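Side-chain contacts in gamma-resorcylate decarboxylase (Polaromonas, PDB 4QRO), which probably catalyses the metal-dependent removal of the carboxyl group of gamma-resorcylate (2,6-dihydroxybenzoate), and binds manganese together with the inhibitor 2-nitroresorcinol: residues A[13-18]-A[77-82]; A[83-88]-A[120-125]; A[139-144]-A[190-195]; A[204-209]-A[250-255]. All blocks are in the same frame, centred on the assembly; numbering follows the deposited sequence.

Contact 1 (A[13-18]-A[77-82])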
loop_
_atom_site.group_PDB
_atom_site.type_symbol
_atom_site.label_atom_id
_atom_site.label_comp_id
_atom_site.label_asym_id
_atom_site.label_seq_id
_atom_site.Cartn_x
_atom_site.Cartn_y
_atom_site.Cartn_z
ATOM N N THR A 13 -7.125 -21.969 -19.322
ATOM C CA THR A 13 -7.859 -22.770 -20.305
ATOM C C THR A 13 -8.365 -21.823 -21.399
ATOM O O THR A 13 -8.338 -20.594 -21.226
ATOM C CB THR A 13 -9.025 -23.542 -19.657
ATOM O OG1 THR A 13 -9.946 -22.618 -19.065
ATOM C CG2 THR A 13 -8.504 -24.479 -18.583
ATOM N N GLU A 14 -8.792 -22.366 -22.543
ATOM C CA GLU A 14 -9.378 -21.510 -23.599
ATOM C C GLU A 14 -10.558 -20.716 -23.029
ATOM O O GLU A 14 -10.759 -19.553 -23.340
ATOM C CB GLU A 14 -9.798 -22.330 -24.833
ATOM C CG GLU A 14 -8.635 -22.687 -25.775
ATOM C CD GLU A 14 -8.001 -21.472 -26.476
ATOM O OE1 GLU A 14 -8.598 -20.372 -26.462
ATOM O OE2 GLU A 14 -6.896 -21.615 -27.059
ATOM N N GLU A 15 -11.301 -21.364 -22.141
ATOM C CA GLU A 15 -12.426 -20.755 -21.448
ATOM C C GLU A 15 -12.041 -19.499 -20.652
ATOM O O GLU A 15 -12.811 -18.552 -20.623
ATOM C CB GLU A 15 -13.043 -21.798 -20.530
ATOM C CG GLU A 15 -14.351 -21.362 -19.900
ATOM C CD GLU A 15 -15.025 -22.479 -19.126
ATOM O OE1 GLU A 15 -16.188 -22.275 -18.732
ATOM O OE2 GLU A 15 -14.405 -23.549 -18.903
ATOM N N THR A 16 -10.859 -19.487 -20.016
ATOM C CA THR A 16 -10.484 -18.361 -19.130
ATOM C C THR A 16 -9.417 -17.469 -19.724
ATOM O O THR A 16 -9.066 -16.444 -19.141
ATOM C CB THR A 16 -9.931 -18.853 -17.770
ATOM O OG1 THR A 16 -8.691 -19.555 -17.979
ATOM C CG2 THR A 16 -10.933 -19.746 -17.071
ATOM N N LEU A 17 -8.898 -17.854 -20.884
ATOM C CA LEU A 17 -7.756 -17.177 -21.494
ATOM C C LEU A 17 -7.908 -15.678 -21.659
ATOM O O LEU A 17 -6.990 -14.893 -21.341
ATOM C CB LEU A 17 -7.473 -17.815 -22.851
ATOM C CG LEU A 17 -6.301 -17.283 -23.662
ATOM C CD1 LEU A 17 -4.978 -17.513 -22.938
ATOM C CD2 LEU A 17 -6.295 -17.922 -25.062
ATOM N N MET A 18 -9.066 -15.264 -22.159
ATOM C CA MET A 18 -9.263 -13.857 -22.507
ATOM C C MET A 18 -9.284 -12.948 -21.272
ATOM O O MET A 18 -9.119 -11.733 -21.394
ATOM C CB MET A 18 -10.512 -13.682 -23.404
ATOM C CG MET A 18 -10.384 -14.412 -24.746
ATOM S SD MET A 18 -8.750 -14.238 -25.540
ATOM C CE MET A 18 -8.890 -12.491 -25.969
ATOM N N ALA A 77 -15.057 -23.839 -12.522
ATOM C CA ALA A 77 -14.063 -24.283 -11.537
ATOM C C ALA A 77 -13.806 -25.804 -11.644
ATOM O O ALA A 77 -12.668 -26.268 -11.637
ATOM C CB ALA A 77 -14.507 -23.899 -10.126
ATOM N N ARG A 78 -14.871 -26.572 -11.768
ATOM C CA ARG A 78 -14.764 -28.046 -11.843
ATOM C C ARG A 78 -14.012 -28.498 -13.093
ATOM O O ARG A 78 -13.150 -29.376 -13.020
ATOM C CB ARG A 78 -16.156 -28.666 -11.768
ATOM C CG ARG A 78 -16.729 -28.607 -10.350
ATOM C CD ARG A 78 -18.157 -29.118 -10.247
ATOM N NE ARG A 78 -18.303 -30.454 -10.810
ATOM C CZ ARG A 78 -18.250 -31.609 -10.139
ATOM N NH1 ARG A 78 -18.073 -31.656 -8.822
ATOM N NH2 ARG A 78 -18.398 -32.747 -10.804
ATOM N N ARG A 79 -14.330 -27.880 -14.222
ATOM C CA ARG A 79 -13.617 -28.118 -15.478
ATOM C C ARG A 79 -12.137 -27.742 -15.371
ATOM O O ARG A 79 -11.270 -28.497 -15.822
ATOM C CB ARG A 79 -14.264 -27.325 -16.621
ATOM C CG ARG A 79 -15.510 -27.969 -17.204
ATOM C CD ARG A 79 -15.829 -27.381 -18.570
ATOM N NE ARG A 79 -16.253 -25.991 -18.426
ATOM C CZ ARG A 79 -17.498 -25.607 -18.165
ATOM N NH1 ARG A 79 -18.483 -26.495 -18.042
ATOM N NH2 ARG A 79 -17.769 -24.321 -18.036
ATOM N N ALA A 80 -11.857 -26.574 -14.784
ATOM C CA ALA A 80 -10.481 -26.086 -14.644
ATOM C C ALA A 80 -9.678 -26.964 -13.726
ATOM O O ALA A 80 -8.520 -27.229 -13.998
ATOM C CB ALA A 80 -10.444 -24.622 -14.161
ATOM N N ASN A 81 -10.299 -27.436 -12.649
ATOM C CA ASN A 81 -9.609 -28.260 -11.681
ATOM C C ASN A 81 -9.382 -29.672 -12.232
ATOM O O ASN A 81 -8.332 -30.271 -11.990
ATOM C CB ASN A 81 -10.399 -28.293 -10.382
ATOM C CG ASN A 81 -10.441 -26.935 -9.689
ATOM O OD1 ASN A 81 -9.518 -26.138 -9.827
ATOM N ND2 ASN A 81 -11.524 -26.670 -8.952
ATOM N N ASP A 82 -10.353 -30.195 -12.990
ATOM C CA ASP A 82 -10.167 -31.500 -13.653
ATOM C C ASP A 82 -9.051 -31.429 -14.704
ATOM O O ASP A 82 -8.241 -32.328 -14.794
ATOM C CB ASP A 82 -11.453 -32.007 -14.318
ATOM C CG ASP A 82 -12.497 -32.479 -13.314
ATOM O OD1 ASP A 82 -12.130 -32.914 -12.204
ATOM O OD2 ASP A 82 -13.698 -32.414 -13.646
#

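Contact 2 (A[83-88]-A[120-125])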
loop_
_atom_site.group_PDB
_atom_site.type_symbol
_atom_site.label_atom_id
_atom_site.label_comp_id
_atom_site.label_asym_id
_atom_site.label_seq_id
_atom_site.Cartn_x
_atom_site.Cartn_y
_atom_site.Cartn_z
ATOM N N PHE A 83 -9.028 -30.362 -15.496
ATOM C CA PHE A 83 -7.969 -30.146 -16.480
ATOM C C PHE A 83 -6.608 -30.059 -15.807
ATOM O O PHE A 83 -5.673 -30.691 -16.249
ATOM C CB PHE A 83 -8.217 -28.872 -17.261
ATOM C CG PHE A 83 -7.067 -28.435 -18.125
ATOM C CD1 PHE A 83 -6.834 -29.034 -19.353
ATOM C CD2 PHE A 83 -6.239 -27.393 -17.726
ATOM C CE1 PHE A 83 -5.805 -28.608 -20.176
ATOM C CE2 PHE A 83 -5.199 -26.965 -18.540
ATOM C CZ PHE A 83 -4.979 -27.572 -19.762
ATOM N N LEU A 84 -6.521 -29.281 -14.734
ATOM C CA LEU A 84 -5.284 -29.143 -13.988
ATOM C C LEU A 84 -4.809 -30.501 -13.397
ATOM O O LEU A 84 -3.634 -30.845 -13.520
ATOM C CB LEU A 84 -5.458 -28.086 -12.905
ATOM C CG LEU A 84 -4.240 -27.879 -12.015
ATOM C CD1 LEU A 84 -2.973 -27.712 -12.847
ATOM C CD2 LEU A 84 -4.499 -26.667 -11.128
ATOM N N ALA A 85 -5.722 -31.280 -12.813
ATOM C CA ALA A 85 -5.388 -32.636 -12.329
ATOM C C ALA A 85 -4.760 -33.550 -13.401
ATOM O O ALA A 85 -3.785 -34.253 -13.116
ATOM C CB ALA A 85 -6.602 -33.305 -11.739
ATOM N N GLU A 86 -5.342 -33.541 -14.601
ATOM C CA GLU A 86 -4.822 -34.272 -15.780
ATOM C C GLU A 86 -3.420 -33.817 -16.151
ATOM O O GLU A 86 -2.557 -34.642 -16.424
ATOM C CB GLU A 86 -5.756 -34.091 -16.997
ATOM C CG GLU A 86 -7.082 -34.821 -16.861
ATOM C CD GLU A 86 -8.163 -34.269 -17.772
ATOM O OE1 GLU A 86 -9.350 -34.436 -17.431
ATOM O OE2 GLU A 86 -7.833 -33.663 -18.817
ATOM N N GLN A 87 -3.192 -32.499 -16.134
ATOM C CA GLN A 87 -1.902 -31.949 -16.487
ATOM C C GLN A 87 -0.844 -32.314 -15.429
ATOM O O GLN A 87 0.253 -32.731 -15.775
ATOM C CB GLN A 87 -1.995 -30.419 -16.685
ATOM C CG GLN A 87 -2.892 -30.026 -17.862
ATOM C CD GLN A 87 -2.373 -30.546 -19.204
ATOM O OE1 GLN A 87 -1.241 -30.274 -19.588
ATOM N NE2 GLN A 87 -3.197 -31.317 -19.904
ATOM N N VAL A 88 -1.198 -32.189 -14.148
ATOM C CA VAL A 88 -0.312 -32.570 -13.067
ATOM C C VAL A 88 0.087 -34.020 -13.249
ATOM O O VAL A 88 1.276 -34.362 -13.147
ATOM C CB VAL A 88 -0.957 -32.369 -11.669
ATOM C CG1 VAL A 88 -0.135 -33.032 -10.583
ATOM C CG2 VAL A 88 -1.097 -30.888 -11.377
ATOM N N LEU A 120 -8.412 -35.064 -6.069
ATOM C CA LEU A 120 -7.450 -34.612 -7.086
ATOM C C LEU A 120 -6.011 -34.405 -6.577
ATOM O O LEU A 120 -5.093 -34.281 -7.380
ATOM C CB LEU A 120 -7.961 -33.351 -7.790
ATOM C CG LEU A 120 -9.357 -33.463 -8.406
ATOM C CD1 LEU A 120 -9.779 -32.145 -9.045
ATOM C CD2 LEU A 120 -9.424 -34.605 -9.417
ATOM N N GLY A 121 -5.823 -34.382 -5.263
ATOM C CA GLY A 121 -4.492 -34.293 -4.663
ATOM C C GLY A 121 -3.921 -32.871 -4.685
ATOM O O GLY A 121 -2.711 -32.694 -4.583
ATOM N N PHE A 122 -4.781 -31.865 -4.816
ATOM C CA PHE A 122 -4.317 -30.466 -4.774
ATOM C C PHE A 122 -3.861 -30.083 -3.394
ATOM O O PHE A 122 -4.294 -30.667 -2.391
ATOM C CB PHE A 122 -5.405 -29.494 -5.235
ATOM C CG PHE A 122 -5.737 -29.578 -6.709
ATOM C CD1 PHE A 122 -5.060 -30.432 -7.575
ATOM C CD2 PHE A 122 -6.721 -28.759 -7.236
ATOM C CE1 PHE A 122 -5.394 -30.484 -8.918
ATOM C CE2 PHE A 122 -7.041 -28.789 -8.582
ATOM C CZ PHE A 122 -6.380 -29.659 -9.425
ATOM N N VAL A 123 -3.042 -29.033 -3.321
ATOM C CA VAL A 123 -2.321 -28.744 -2.076
ATOM C C VAL A 123 -2.765 -27.435 -1.415
ATOM O O VAL A 123 -2.196 -27.026 -0.413
ATOM C CB VAL A 123 -0.783 -28.763 -2.274
ATOM C CG1 VAL A 123 -0.321 -30.129 -2.759
ATOM C CG2 VAL A 123 -0.332 -27.665 -3.226
ATOM N N GLY A 124 -3.794 -26.802 -1.963
ATOM C CA GLY A 124 -4.254 -25.507 -1.461
ATOM C C GLY A 124 -5.258 -24.995 -2.444
ATOM O O GLY A 124 -5.655 -25.733 -3.355
ATOM N N ALA A 125 -5.668 -23.746 -2.251
ATOM C CA ALA A 125 -6.577 -23.046 -3.158
ATOM C C ALA A 125 -5.977 -21.698 -3.517
ATOM O O ALA A 125 -5.225 -21.131 -2.721
ATOM C CB ALA A 125 -7.908 -22.842 -2.488
#

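Contact 3 (A[139-144]-A[190-195])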
loop_
_atom_site.group_PDB
_atom_site.type_symbol
_atom_site.label_atom_id
_atom_site.label_comp_id
_atom_site.label_asym_id
_atom_site.label_seq_id
_atom_site.Cartn_x
_atom_site.Cartn_y
_atom_site.Cartn_z
ATOM N N PRO A 139 -19.791 -6.489 -4.016
ATOM C CA PRO A 139 -18.738 -7.507 -4.070
ATOM C C PRO A 139 -18.574 -8.314 -2.762
ATOM O O PRO A 139 -18.743 -7.811 -1.636
ATOM C CB PRO A 139 -17.469 -6.700 -4.400
ATOM C CG PRO A 139 -17.777 -5.283 -4.052
ATOM C CD PRO A 139 -19.263 -5.116 -4.215
ATOM N N LEU A 140 -18.217 -9.577 -2.940
ATOM C CA LEU A 140 -18.161 -10.513 -1.876
ATOM C C LEU A 140 -16.713 -10.662 -1.387
ATOM O O LEU A 140 -15.839 -11.090 -2.141
ATOM C CB LEU A 140 -18.707 -11.830 -2.394
ATOM C CG LEU A 140 -20.194 -11.810 -2.780
ATOM C CD1 LEU A 140 -20.511 -13.155 -3.403
ATOM C CD2 LEU A 140 -21.119 -11.593 -1.584
ATOM N N TYR A 141 -16.484 -10.240 -0.151
ATOM C CA TYR A 141 -15.233 -10.425 0.547
ATOM C C TYR A 141 -15.368 -11.535 1.575
ATOM O O TYR A 141 -16.392 -11.692 2.224
ATOM C CB TYR A 141 -14.818 -9.111 1.228
ATOM C CG TYR A 141 -14.412 -8.051 0.234
ATOM C CD1 TYR A 141 -15.361 -7.224 -0.383
ATOM C CD2 TYR A 141 -13.078 -7.899 -0.125
ATOM C CE1 TYR A 141 -14.969 -6.270 -1.331
ATOM C CE2 TYR A 141 -12.684 -6.970 -1.066
ATOM C CZ TYR A 141 -13.622 -6.151 -1.657
ATOM O OH TYR A 141 -13.187 -5.212 -2.572
ATOM N N TYR A 142 -14.255 -12.202 1.853
ATOM C CA TYR A 142 -14.298 -13.490 2.571
ATOM C C TYR A 142 -14.198 -13.353 4.099
ATOM O O TYR A 142 -14.145 -14.343 4.789
ATOM C CB TYR A 142 -13.290 -14.472 1.953
ATOM C CG TYR A 142 -13.383 -14.467 0.437
ATOM C CD1 TYR A 142 -14.624 -14.561 -0.201
ATOM C CD2 TYR A 142 -12.243 -14.367 -0.364
ATOM C CE1 TYR A 142 -14.731 -14.543 -1.586
ATOM C CE2 TYR A 142 -12.339 -14.343 -1.754
ATOM C CZ TYR A 142 -13.597 -14.435 -2.365
ATOM O OH TYR A 142 -13.718 -14.406 -3.742
ATOM N N ASP A 143 -14.226 -12.117 4.607
ATOM C CA ASP A 143 -14.465 -11.860 6.022
ATOM C C ASP A 143 -15.939 -11.950 6.370
ATOM O O ASP A 143 -16.266 -12.146 7.536
ATOM C CB ASP A 143 -13.957 -10.477 6.445
ATOM C CG ASP A 143 -14.581 -9.363 5.625
ATOM O OD1 ASP A 143 -14.309 -9.310 4.417
ATOM O OD2 ASP A 143 -15.335 -8.546 6.184
ATOM N N MET A 144 -16.820 -11.793 5.378
ATOM C CA MET A 144 -18.278 -11.749 5.629
ATOM C C MET A 144 -18.729 -13.068 6.269
ATOM O O MET A 144 -18.175 -14.119 5.968
ATOM C CB MET A 144 -19.066 -11.465 4.344
ATOM C CG MET A 144 -18.784 -10.108 3.694
ATOM S SD MET A 144 -19.364 -10.064 1.957
ATOM C CE MET A 144 -19.287 -8.319 1.562
ATOM N N GLY A 190 -2.291 -4.420 -5.582
ATOM C CA GLY A 190 -1.712 -4.504 -4.251
ATOM C C GLY A 190 -2.618 -3.884 -3.192
ATOM O O GLY A 190 -2.835 -4.490 -2.132
ATOM N N GLN A 191 -3.167 -2.694 -3.465
ATOM C CA GLN A 191 -4.142 -2.076 -2.538
ATOM C C GLN A 191 -5.350 -2.988 -2.291
ATOM O O GLN A 191 -5.765 -3.195 -1.145
ATOM C CB GLN A 191 -4.627 -0.703 -3.048
ATOM C CG GLN A 191 -6.025 -0.281 -2.598
ATOM C CD GLN A 191 -6.107 0.114 -1.137
ATOM O OE1 GLN A 191 -5.114 0.065 -0.408
ATOM N NE2 GLN A 191 -7.278 0.526 -0.715
ATOM N N GLU A 192 -5.925 -3.500 -3.372
ATOM C CA GLU A 192 -7.103 -4.361 -3.296
ATOM C C GLU A 192 -6.841 -5.569 -2.390
ATOM O O GLU A 192 -7.637 -5.883 -1.501
ATOM C CB GLU A 192 -7.490 -4.821 -4.697
ATOM C CG GLU A 192 -8.692 -5.738 -4.736
ATOM C CD GLU A 192 -9.957 -5.102 -4.185
ATOM O OE1 GLU A 192 -10.237 -3.897 -4.485
ATOM O OE2 GLU A 192 -10.689 -5.832 -3.459
ATOM N N THR A 193 -5.694 -6.192 -2.583
ATOM C CA THR A 193 -5.363 -7.433 -1.887
ATOM C C THR A 193 -4.932 -7.175 -0.431
ATOM O O THR A 193 -5.304 -7.918 0.481
ATOM C CB THR A 193 -4.281 -8.176 -2.692
ATOM O OG1 THR A 193 -4.672 -8.210 -4.081
ATOM C CG2 THR A 193 -4.054 -9.562 -2.160
ATOM N N ALA A 194 -4.144 -6.121 -0.215
ATOM C CA ALA A 194 -3.787 -5.710 1.136
ATOM C C ALA A 194 -5.032 -5.442 1.969
ATOM O O ALA A 194 -5.112 -5.880 3.105
ATOM C CB ALA A 194 -2.886 -4.473 1.102
ATOM N N VAL A 195 -6.012 -4.723 1.414
ATOM C CA VAL A 195 -7.222 -4.413 2.178
ATOM C C VAL A 195 -8.081 -5.653 2.437
ATOM O O VAL A 195 -8.573 -5.842 3.546
ATOM C CB VAL A 195 -8.029 -3.281 1.526
ATOM C CG1 VAL A 195 -9.361 -3.102 2.230
ATOM C CG2 VAL A 195 -7.214 -1.989 1.620
HETATM O O HOH W 1 -12.691 -2.544 -4.308
#

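Contact 4 (A[204-209]-A[250-255])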
loop_
_atom_site.group_PDB
_atom_site.type_symbol
_atom_site.label_atom_id
_atom_site.label_comp_id
_atom_site.label_asym_id
_atom_site.label_seq_id
_atom_site.Cartn_x
_atom_site.Cartn_y
_atom_site.Cartn_z
ATOM N N GLY A 204 -11.746 -11.066 13.083
ATOM C CA GLY A 204 -11.707 -12.086 14.129
ATOM C C GLY A 204 -11.713 -13.503 13.588
ATOM O O GLY A 204 -11.783 -14.481 14.348
ATOM N N LEU A 205 -11.608 -13.642 12.277
ATOM C CA LEU A 205 -11.556 -14.983 11.660
ATOM C C LEU A 205 -10.481 -15.877 12.272
ATOM O O LEU A 205 -10.674 -17.085 12.453
ATOM C CB LEU A 205 -11.279 -14.838 10.163
ATOM C CG LEU A 205 -11.313 -16.122 9.361
ATOM C CD1 LEU A 205 -12.747 -16.659 9.346
ATOM C CD2 LEU A 205 -10.841 -15.846 7.937
ATOM N N PHE A 206 -9.333 -15.292 12.570
ATOM C CA PHE A 206 -8.194 -16.075 13.043
ATOM C C PHE A 206 -8.203 -16.335 14.548
ATOM O O PHE A 206 -7.383 -17.120 15.027
ATOM C CB PHE A 206 -6.871 -15.444 12.578
ATOM C CG PHE A 206 -6.799 -15.259 11.091
ATOM C CD1 PHE A 206 -6.694 -16.355 10.241
ATOM C CD2 PHE A 206 -6.864 -13.994 10.528
ATOM C CE1 PHE A 206 -6.677 -16.185 8.868
ATOM C CE2 PHE A 206 -6.835 -13.819 9.158
ATOM C CZ PHE A 206 -6.734 -14.911 8.324
ATOM N N ASP A 207 -9.111 -15.678 15.278
ATOM C CA ASP A 207 -9.425 -16.047 16.674
ATOM C C ASP A 207 -10.217 -17.360 16.667
ATOM O O ASP A 207 -9.984 -18.261 17.471
ATOM C CB ASP A 207 -10.271 -14.967 17.339
ATOM C CG ASP A 207 -9.518 -13.670 17.543
ATOM O OD1 ASP A 207 -8.283 -13.719 17.694
ATOM O OD2 ASP A 207 -10.177 -12.611 17.580
ATOM N N LYS A 208 -11.153 -17.465 15.740
ATOM C CA LYS A 208 -12.007 -18.665 15.628
ATOM C C LYS A 208 -11.300 -19.865 14.967
ATOM O O LYS A 208 -11.478 -21.013 15.387
ATOM C CB LYS A 208 -13.249 -18.282 14.822
ATOM C CG LYS A 208 -14.233 -19.423 14.576
ATOM C CD LYS A 208 -14.799 -19.958 15.879
ATOM C CE LYS A 208 -15.753 -21.109 15.625
ATOM N NZ LYS A 208 -16.035 -21.833 16.891
ATOM N N TYR A 209 -10.537 -19.606 13.901
ATOM C CA TYR A 209 -9.814 -20.655 13.175
ATOM C C TYR A 209 -8.321 -20.298 13.174
ATOM O O TYR A 209 -7.772 -19.885 12.157
ATOM C CB TYR A 209 -10.356 -20.805 11.745
ATOM C CG TYR A 209 -11.839 -20.956 11.717
ATOM C CD1 TYR A 209 -12.465 -22.071 12.311
ATOM C CD2 TYR A 209 -12.633 -19.997 11.123
ATOM C CE1 TYR A 209 -13.850 -22.192 12.307
ATOM C CE2 TYR A 209 -14.010 -20.107 11.116
ATOM C CZ TYR A 209 -14.617 -21.200 11.705
ATOM O OH TYR A 209 -15.978 -21.279 11.670
ATOM N N VAL A 250 -0.955 -7.139 13.675
ATOM C CA VAL A 250 0.358 -7.730 13.466
ATOM C C VAL A 250 0.451 -9.170 14.005
ATOM O O VAL A 250 1.224 -9.979 13.482
ATOM C CB VAL A 250 1.499 -6.859 14.054
ATOM C CG1 VAL A 250 1.490 -6.887 15.585
ATOM C CG2 VAL A 250 2.861 -7.328 13.530
ATOM N N ASP A 251 -0.329 -9.489 15.033
ATOM C CA ASP A 251 -0.357 -10.860 15.581
ATOM C C ASP A 251 -0.870 -11.858 14.538
ATOM O O ASP A 251 -0.264 -12.901 14.332
ATOM C CB ASP A 251 -1.211 -10.951 16.861
ATOM C CG ASP A 251 -0.604 -10.183 18.036
ATOM O OD1 ASP A 251 0.623 -10.168 18.173
ATOM O OD2 ASP A 251 -1.360 -9.570 18.804
ATOM N N TYR A 252 -1.947 -11.516 13.843
ATOM C CA TYR A 252 -2.521 -12.413 12.808
ATOM C C TYR A 252 -1.644 -12.480 11.569
ATOM O O TYR A 252 -1.461 -13.530 10.968
ATOM C CB TYR A 252 -3.948 -11.965 12.446
ATOM C CG TYR A 252 -4.838 -11.847 13.680
ATOM C CD1 TYR A 252 -5.159 -12.974 14.436
ATOM C CD2 TYR A 252 -5.308 -10.619 14.104
ATOM C CE1 TYR A 252 -5.957 -12.882 15.557
ATOM C CE2 TYR A 252 -6.093 -10.505 15.232
ATOM C CZ TYR A 252 -6.423 -11.640 15.953
ATOM O OH TYR A 252 -7.196 -11.518 17.086
ATOM N N PHE A 253 -1.043 -11.359 11.217
ATOM C CA PHE A 253 -0.082 -11.333 10.126
ATOM C C PHE A 253 1.082 -12.279 10.402
ATOM O O PHE A 253 1.492 -13.089 9.534
ATOM C CB PHE A 253 0.417 -9.882 9.941
ATOM C CG PHE A 253 1.202 -9.653 8.679
ATOM C CD1 PHE A 253 0.654 -9.946 7.439
ATOM C CD2 PHE A 253 2.490 -9.086 8.731
ATOM C CE1 PHE A 253 1.385 -9.722 6.267
ATOM C CE2 PHE A 253 3.209 -8.865 7.565
ATOM C CZ PHE A 253 2.661 -9.176 6.334
ATOM N N ASN A 254 1.625 -12.194 11.614
ATOM C CA ASN A 254 2.806 -12.966 11.960
ATOM C C ASN A 254 2.495 -14.448 12.084
ATOM O O ASN A 254 3.335 -15.269 11.773
ATOM C CB ASN A 254 3.418 -12.523 13.281
ATOM C CG ASN A 254 4.201 -11.215 13.178
ATOM O OD1 ASN A 254 4.548 -10.616 14.205
ATOM N ND2 ASN A 254 4.483 -10.785 11.989
ATOM N N GLU A 255 1.294 -14.756 12.566
ATOM C CA GLU A 255 0.910 -16.138 12.855
ATOM C C GLU A 255 0.191 -16.917 11.748
ATOM O O GLU A 255 0.268 -18.146 11.732
ATOM C CB GLU A 255 0.090 -16.186 14.125
ATOM C CG GLU A 255 0.919 -15.923 15.369
ATOM C CD GLU A 255 0.060 -15.652 16.578
ATOM O OE1 GLU A 255 -1.165 -15.903 16.535
ATOM O OE2 GLU A 255 0.618 -15.178 17.578
#

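Contact 1 (A[13-18]-A[77-82])
Glu15 and Arg79 meet at the protein surface in a two-pronged salt bridge between the short, weakly bonded helix 14-17 and the long helix 70-90. The arginine presents its side, not its end: NE and NH2 each take one carboxylate oxygen, with Arg79 NH2 2.7 Å from Glu15 OE1 and Arg79 NE 3.1 Å from Glu15 OE2. Both oxygens are approached from their syn sides, and both lie close to the guanidinium plane. The two flat groups are nevertheless twisted by 28°, which leaves the nitrogens somewhat out of the carboxylate plane. Glu15 reaches across as an extended chain, its CG anti to the backbone N (chi1 -171°), whereas Arg79 bends at chi3 (-68°) to turn its edge to the acid. Thr13 forms a capping box with Thr16, Thr13 N donating to Thr16 OG1 while the return bond from Thr16 N to Thr13 OG1 is weak. Two bonds to separate oxygens, the one from NE nearly straight and the one from NH2 a little more bent, should hold the guanidinium in one orientation against the carboxylate, and Thr76 OG1, a second partner of Glu15 OE1, would be expected to help fix the acid in place.

Contact 2 (A[83-88]-A[120-125])
Phe122 points the far end of its ring at helix 70-90, where CZ abuts both the side chain of Leu84 and the backbone N of Ala85. The two neighbours meet the ring differently. Ala85 N lies at the ring edge, close to its plane and 3.8 Å from Phe122 CZ, while Leu84 comes in obliquely, its CG also 3.8 Å from Phe122 CZ. The CB and CD2 of Leu84 close on the same ring carbon, so CB, the branch point CG and the methyl CD2 all bear on CZ from one side. With CG anti to the backbone N (chi1 178°), Leu84 extends outward from the helix beside the ring. Phe122 starts from a CB that does not face the helix; its chi1 of -69° sets CG opposite the carbonyl carbon, and the ring then carries CZ and CE1 up to the helix.

The loop that carries Phe122 joins helix 106-118 to strand 125-128, part of the alternating helix-strand succession of the amidohydrolase barrel, and the contact lays this connection against the outer helix 70-90. Gly121, with its positive phi of 79°, makes the turn between the two apolar residues that bear on the helix. Leu120, just before it, sends CD2 to within 3.9 Å of Ala85 CB, and its own CB lies over one face of the Phe122 ring, offset toward the rim. The small Ala85 is thus touched by both loop side chains, its CB lying 4.2 Å from Phe122 CE1. Beyond the contact, Leu84 also packs on Leu57 of strand 52-59, and Phe122 on Cys116 of helix 106-118.

Contact 3 (A[139-144]-A[190-195])
The loop between strand 125-128 and helix 148-157, one of the connections of the amidohydrolase barrel, is tied to helix 188-202 by a buried tyrosine-glutamate pair. Tyr141 OH donates to Glu192 OE2 over 2.7 Å, and OE2 accepts with its syn lone pair, on the side of the other carboxylate oxygen. The acceptor lies near the plane of the phenol ring and at its edge, close enough for Tyr141 CE2 to stand 3.3 Å from Glu192 OE2. Ring and carboxylate are turned by 31° from each other. Glu192 leaves the helix with CG anti to the backbone N and then bends at chi2 (61°), which brings its carboxylate round to the hydroxyl. The side chain of Glu192 is about 11 Å from the bound inhibitor.

A water closes the arrangement into a small ring of bonds. It donates to Glu192 OE1 over 2.8 Å and, more loosely, to Tyr141 OH over 3.2 Å, so both carboxylate oxygens receive a hydrogen and the phenol oxygen acts as donor and acceptor together. These bonds provide partners for a carboxylate that would otherwise probably be costly to bury.

The Tyr141 ring is further held by Arg199, in a cation-pi contact, and by the edge-to-face ring of His196, both from helix 188-202. The loop after strand 125-128 thus lies against helix 188-202, and Ile175 of the second subunit packs on both Tyr141 and Glu192.

Contact 4 (A[204-209]-A[250-255])
Tyr252 of helix 249-256 lies against Phe206 and Asp207 of the short helix 205-208, and so joins two helices that each precede a strand of the parallel sheet in the amidohydrolase fold. The apolar part is made by Phe206, whose CB rests 3.5 Å from Tyr252 CD1. The phenylalanine ring takes a lesser share, Phe206 CD2 standing 4.0 Å from Tyr252 CB, and the two side chains pass each other at a slant. Residues of helix 188-202 complete the apolar surroundings: Met201 touches both Phe206 and Tyr252.

The polar part lies at the far end of the tyrosine. Asp207 crosses it at about a right angle, with carboxylate and ring planes 63° apart, and its CB does not point at helix 249-256. A chi1 of -67°, with CG anti to the carbonyl carbon, swings the carboxylate over to the hydroxyl. The loop before helix 249-256 adds two backbone N-H groups, Lys246 N at Asp207 OD2 and Arg247 N at Tyr252 OH, so the hydroxyl both gives and receives. In the central bond Tyr252 OH donates to Asp207 OD1 at a short 2.5 Å, reaching the oxygen from its syn side and 23° out of the carboxylate plane.

In the fold
Contacts 1 and 2 both draw on helix 70-90 and touch each other, yet they differ sharply: 13-18 with 77-82 is an exposed ion pair, whereas 83-88 with 120-125 is partly buried and held by apolar side chains with no hydrogen bond across its segments. Contacts 3 and 4 are buried, with centres about 16 Å apart, and use the successive helices 188-202 and 205-208. Each relies on a tyrosine hydroxyl donating to a carboxylate, but contact 3 adds a water and lies against the second subunit, while contact 4 pairs its bond with apolar packing of a phenylalanine on the tyrosine within one chain. Contacts 1 and 4 occupy opposite sides of the chain's centre, some 33 Å apart between centres.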